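Local coordinates for Glyco_hydro_cc domain-containing protein (Trichoderma gamsii, PDB 6UBD) that probably binds beta-1,3-glucan oligosaccharides, as a carbohydrate-binding member (subgroup VII) of glycoside hydrolase family 128, at residues G81-D84 with A85-Q89; T122-S125 with L126-L130. One frame throughout, in Å; residues are numbered along the deposited sequence.

Contact 1. Residues G81-D84 with A85-Q89; sequences GQKD and AQRLQ
The first turns of helix 82-92 open at Gly81, the N-cap residue, whose carbonyl O takes the N-H of Ala85 (Gly81 O to Ala85 N 3.0 Å) in a nearly straight bond of 170°. Three further i to i+4 bonds carry the helix on, Gln82 to Gln86, Lys83 to Arg87 and Asp84 to Leu88; the tightest joins Lys83 O to Arg87 N at 2.8 Å. The backbone of Gly81 is turned so that a side-chain carbon would press on the carbonyl O of the residue before, which calls for glycine. On the exposed side, Gln82 and Gln86 run alongside one another with their amide planes 10° apart, and Gln82 CG lies 3.9 Å from Gln86 NE2, a contact of methylene with amide that suits long polar chains at a surface. Arg87 leans back over the preceding turn: its CG stands anti to the carbonyl carbon (chi1 -67°), which lays the methylenes against the backbone, with Arg87 CG 3.1 Å from Lys83 O. Lys83 CB then covers one face of the guanidinium, off toward its rim, 4.2 Å from Arg87 NE. The two chains slant across one another, so their aliphatic parts touch while Lys83 NZ and Arg87 NH2 remain 6.4 Å apart, which would limit repulsion between like charges. Asp84 is buried and turns to the loop before the helix, where its carboxylate accepts N-H groups from Gly78 and Asn80; an acidic residue suits such a cluster of donors. Arg87 forms a cation-pi contact with Trp75, while Asp113 accepts the backbone N-H groups of Lys83 and Asp84. The helix is the crossover of a beta-alpha-beta unit, between the parallel neighbouring strands 69-73 and 100-102.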
loop_
_atom_site.group_PDB
_atom_site.type_symbol
_atom_site.label_atom_id
_atom_site.label_comp_id
_atom_site.label_asym_id
_atom_site.label_seq_id
_atom_site.Cartn_x
_atom_site.Cartn_y
_atom_site.Cartn_z
ATOM N N GLY A 81 4.967 -14.907 -12.200
ATOM C CA GLY A 81 4.669 -15.791 -11.069
ATOM C C GLY A 81 3.306 -16.491 -11.130
ATOM O O GLY A 81 2.391 -16.034 -11.822
ATOM N N GLN A 82 3.223 -17.622 -10.412
ATOM C CA GLN A 82 1.934 -18.382 -10.320
ATOM C C GLN A 82 0.795 -17.474 -9.874
ATOM O O GLN A 82 -0.303 -17.473 -10.474
ATOM C CB GLN A 82 2.111 -19.634 -9.473
ATOM C CG GLN A 82 0.872 -20.550 -9.491
ATOM C CD GLN A 82 1.127 -21.941 -8.911
ATOM O OE1 GLN A 82 1.105 -22.949 -9.632
ATOM N NE2 GLN A 82 1.321 -22.016 -7.596
ATOM N N LYS A 83 0.985 -16.817 -8.730
ATOM C CA LYS A 83 -0.064 -15.912 -8.172
ATOM C C LYS A 83 -0.268 -14.695 -9.076
ATOM O O LYS A 83 -1.417 -14.217 -9.231
ATOM C CB LYS A 83 0.258 -15.485 -6.744
ATOM C CG LYS A 83 0.253 -16.629 -5.721
ATOM C CD LYS A 83 0.554 -16.229 -4.227
ATOM C CE LYS A 83 0.423 -17.400 -3.282
ATOM N NZ LYS A 83 1.605 -18.275 -3.411
ATOM N N ASP A 84 0.794 -14.195 -9.716
ATOM C CA ASP A 84 0.668 -13.053 -10.684
ATOM C C ASP A 84 -0.370 -13.429 -11.761
ATOM O O ASP A 84 -1.312 -12.667 -12.027
ATOM C CB ASP A 84 2.041 -12.734 -11.222
ATOM C CG ASP A 84 2.173 -11.551 -12.180
ATOM O OD1 ASP A 84 1.215 -10.729 -12.261
ATOM O OD2 ASP A 84 3.301 -11.433 -12.772
ATOM N N ALA A 85 -0.151 -14.596 -12.390
ATOM C CA ALA A 85 -1.090 -15.035 -13.441
ATOM C C ALA A 85 -2.527 -15.242 -12.914
ATOM O O ALA A 85 -3.495 -14.853 -13.574
ATOM C CB ALA A 85 -0.551 -16.286 -14.138
ATOM N N GLN A 86 -2.671 -15.836 -11.747
ATOM C CA GLN A 86 -4.023 -16.059 -11.139
ATOM C C GLN A 86 -4.702 -14.685 -10.907
ATOM O O GLN A 86 -5.898 -14.510 -11.194
ATOM C CB GLN A 86 -3.890 -16.828 -9.818
ATOM C CG GLN A 86 -3.546 -18.301 -10.006
ATOM C CD GLN A 86 -3.313 -19.007 -8.692
ATOM O OE1 GLN A 86 -3.365 -18.386 -7.618
ATOM N NE2 GLN A 86 -2.951 -20.287 -8.761
ATOM N N ARG A 87 -3.953 -13.717 -10.381
ATOM C CA ARG A 87 -4.522 -12.374 -10.060
ATOM C C ARG A 87 -4.900 -11.626 -11.319
ATOM O O ARG A 87 -5.935 -10.943 -11.336
ATOM C CB ARG A 87 -3.535 -11.594 -9.196
ATOM C CG ARG A 87 -3.325 -12.184 -7.801
ATOM C CD ARG A 87 -2.144 -11.594 -7.060
ATOM N NE ARG A 87 -2.017 -12.159 -5.745
ATOM C CZ ARG A 87 -1.086 -11.875 -4.853
ATOM N NH1 ARG A 87 -0.151 -10.995 -5.140
ATOM N NH2 ARG A 87 -1.107 -12.437 -3.655
ATOM N N LEU A 88 -4.088 -11.725 -12.370
ATOM C CA LEU A 88 -4.524 -11.057 -13.626
ATOM C C LEU A 88 -5.872 -11.649 -14.127
ATOM O O LEU A 88 -6.765 -10.884 -14.548
ATOM C CB LEU A 88 -3.435 -11.177 -14.699
ATOM C CG LEU A 88 -3.797 -10.693 -16.094
ATOM C CD1 LEU A 88 -3.993 -9.187 -16.119
ATOM C CD2 LEU A 88 -2.737 -11.093 -17.107
ATOM N N GLN A 89 -5.976 -12.980 -14.166
ATOM C CA GLN A 89 -7.218 -13.639 -14.615
ATOM C C GLN A 89 -8.389 -13.189 -13.723
ATOM O O GLN A 89 -9.460 -12.837 -14.284
ATOM C CB GLN A 89 -7.047 -15.160 -14.625
ATOM C CG GLN A 89 -8.268 -15.954 -15.043
ATOM C CD GLN A 89 -8.087 -17.464 -14.990
ATOM O OE1 GLN A 89 -7.196 -18.030 -15.648
ATOM N NE2 GLN A 89 -8.930 -18.136 -14.195
#

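Contact 2. Residues T122-S125 with L126-L130; sequences TGVS and LWNSL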
loop_
_atom_site.group_PDB
_atom_site.type_symbol
_atom_site.label_atom_id
_atom_site.label_comp_id
_atom_site.label_asym_id
_atom_site.label_seq_id
_atom_site.Cartn_x
_atom_site.Cartn_y
_atom_site.Cartn_z
ATOM N N THR A 122 4.942 -2.042 -20.997
ATOM C CA THR A 122 3.989 -3.081 -20.576
ATOM C C THR A 122 2.986 -2.528 -19.535
ATOM O O THR A 122 1.779 -2.764 -19.620
ATOM C CB THR A 122 4.786 -4.268 -20.026
ATOM O OG1 THR A 122 5.649 -4.728 -21.083
ATOM C CG2 THR A 122 3.906 -5.389 -19.519
ATOM N N GLY A 123 3.477 -1.717 -18.597
ATOM C CA GLY A 123 2.611 -1.034 -17.655
ATOM C C GLY A 123 1.537 -0.151 -18.262
ATOM O O GLY A 123 0.400 -0.148 -17.817
ATOM N N VAL A 124 1.949 0.637 -19.246
ATOM C CA VAL A 124 0.976 1.530 -19.940
ATOM C C VAL A 124 -0.161 0.720 -20.606
ATOM O O VAL A 124 -1.361 1.059 -20.433
ATOM C CB VAL A 124 1.682 2.369 -21.027
ATOM C CG1 VAL A 124 0.698 3.048 -21.951
ATOM C CG2 VAL A 124 2.660 3.370 -20.374
ATOM N N SER A 125 0.204 -0.407 -21.233
ATOM C CA SER A 125 -0.806 -1.225 -21.936
ATOM C C SER A 125 -1.803 -1.826 -20.938
ATOM O O SER A 125 -3.051 -1.770 -21.143
ATOM C CB SER A 125 -0.142 -2.334 -22.727
ATOM O OG SER A 125 -1.115 -3.119 -23.437
ATOM N N LEU A 126 -1.301 -2.324 -19.800
ATOM C CA LEU A 126 -2.185 -2.918 -18.747
ATOM C C LEU A 126 -3.025 -1.826 -18.108
ATOM O O LEU A 126 -4.235 -2.043 -17.848
ATOM C CB LEU A 126 -1.338 -3.632 -17.693
ATOM C CG LEU A 126 -0.628 -4.906 -18.136
ATOM C CD1 LEU A 126 0.577 -5.186 -17.236
ATOM C CD2 LEU A 126 -1.618 -6.083 -18.148
ATOM N N TRP A 127 -2.436 -0.684 -17.825
ATOM C CA TRP A 127 -3.164 0.424 -17.166
ATOM C C TRP A 127 -4.317 0.853 -18.082
ATOM O O TRP A 127 -5.497 0.925 -17.624
ATOM C CB TRP A 127 -2.221 1.608 -16.878
ATOM C CG TRP A 127 -2.887 2.766 -16.207
ATOM C CD1 TRP A 127 -3.570 3.806 -16.773
ATOM C CD2 TRP A 127 -2.965 3.016 -14.789
ATOM N NE1 TRP A 127 -4.083 4.674 -15.826
ATOM C CE2 TRP A 127 -3.640 4.236 -14.596
ATOM C CE3 TRP A 127 -2.402 2.391 -13.654
ATOM C CZ2 TRP A 127 -3.912 4.754 -13.311
ATOM C CZ3 TRP A 127 -2.665 2.899 -12.366
ATOM C CH2 TRP A 127 -3.388 4.087 -12.215
ATOM N N ASN A 128 -4.044 1.139 -19.364
ATOM C CA ASN A 128 -5.101 1.645 -20.249
ATOM C C ASN A 128 -6.141 0.550 -20.500
ATOM O O ASN A 128 -7.355 0.874 -20.690
ATOM C CB ASN A 128 -4.504 2.156 -21.582
ATOM C CG ASN A 128 -3.784 3.483 -21.442
ATOM O OD1 ASN A 128 -4.003 4.198 -20.439
ATOM N ND2 ASN A 128 -2.902 3.761 -22.418
ATOM N N SER A 129 -5.771 -0.728 -20.582
ATOM C CA SER A 129 -6.758 -1.795 -20.951
ATOM C C SER A 129 -7.661 -2.147 -19.764
ATOM O O SER A 129 -8.846 -2.454 -19.960
ATOM C CB SER A 129 -5.969 -3.038 -21.351
ATOM O OG SER A 129 -6.788 -4.169 -21.602
ATOM N N LEU A 130 -7.090 -2.216 -18.523
ATOM C CA LEU A 130 -7.773 -2.776 -17.324
ATOM C C LEU A 130 -8.043 -1.769 -16.190
ATOM O O LEU A 130 -9.092 -1.935 -15.526
ATOM C CB LEU A 130 -6.992 -3.981 -16.823
ATOM C CG LEU A 130 -6.866 -5.173 -17.752
ATOM C CD1 LEU A 130 -5.935 -6.237 -17.241
ATOM C CD2 LEU A 130 -8.219 -5.788 -18.010
#
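Four backbone bonds of the i to i+4 kind bind Thr122, Gly123, Val124 and Ser125 to Leu126, Trp127, Asn128 and Ser129 inside helix 120-136, the crossover of the beta-alpha-beta unit between strands 100-102 and 140-142. Among them the bond from Asn128 N to Val124 O is short, 2.9 Å, and nearly straight at 171°, whereas Ser129 N to Ser125 O is more bent, at 147°, where the helix starts a wider pi-type turn at 127-130. Polar side chains tie the helix to its surroundings. Asn128 uses both ends of its amide on the loop that follows helix 154-159, OD1 accepting from Thr164 N and ND2 giving to Gln162 O, a pairing that fixes which way the amide is flipped and for which asparagine is well suited. With an alanine here the amide is gone, and Thr164 N and Gln162 O would probably be left without these partners, the loop then held at this helix chiefly through Trp127. Trp127 NE1 donates to Lys165 O, so the same loop is held from a second helix position, while the indole, buried, rests on Pro144. Nearer the start of the helix, Thr122 OG1 is hydrogen-bonded to Asp119 OD1. With OG1 beside the backbone N (chi1 -59°), CG2 falls anti to that nitrogen and comes to 4.0 Å from Leu126 CD1; the beta-branched threonine thus offers both a polar and an apolar group. Leu126 also touches Phe104 and Ile118, as befits a large aliphatic residue on the partly buried side. Gly123, buried and without a side chain, brings only backbone to its turn, and Trp127 CB comes within 3.3 Å of Gly123 O. One turn along from Val124, the amide of Asn128 lies side by side with the valine, and Val124 CG1 meets Asn128 ND2 at 3.7 Å.

Contact 1 comes first along the chain, in helix 82-92, and contact 2 follows in helix 120-136, their centres about 16 Å apart and on the same side of the chain's centre. The two helices are crossovers of successive beta-alpha-beta units that share strand 100-102, consistent with the (beta/alpha)8-type barrel expected of family GH128; parallel strands 69-73, 100-102 and 140-142 link them. They also meet directly, where Leu88 CD1 packs on Leu130 CD1 at 3.7 Å and Leu130 reaches Phe91 as well. Each contact belongs to a single helix; this leucine pair is one point where the two neighbouring helices pack side by side, within the range of the glycosyl hydrolase catalytic-core family.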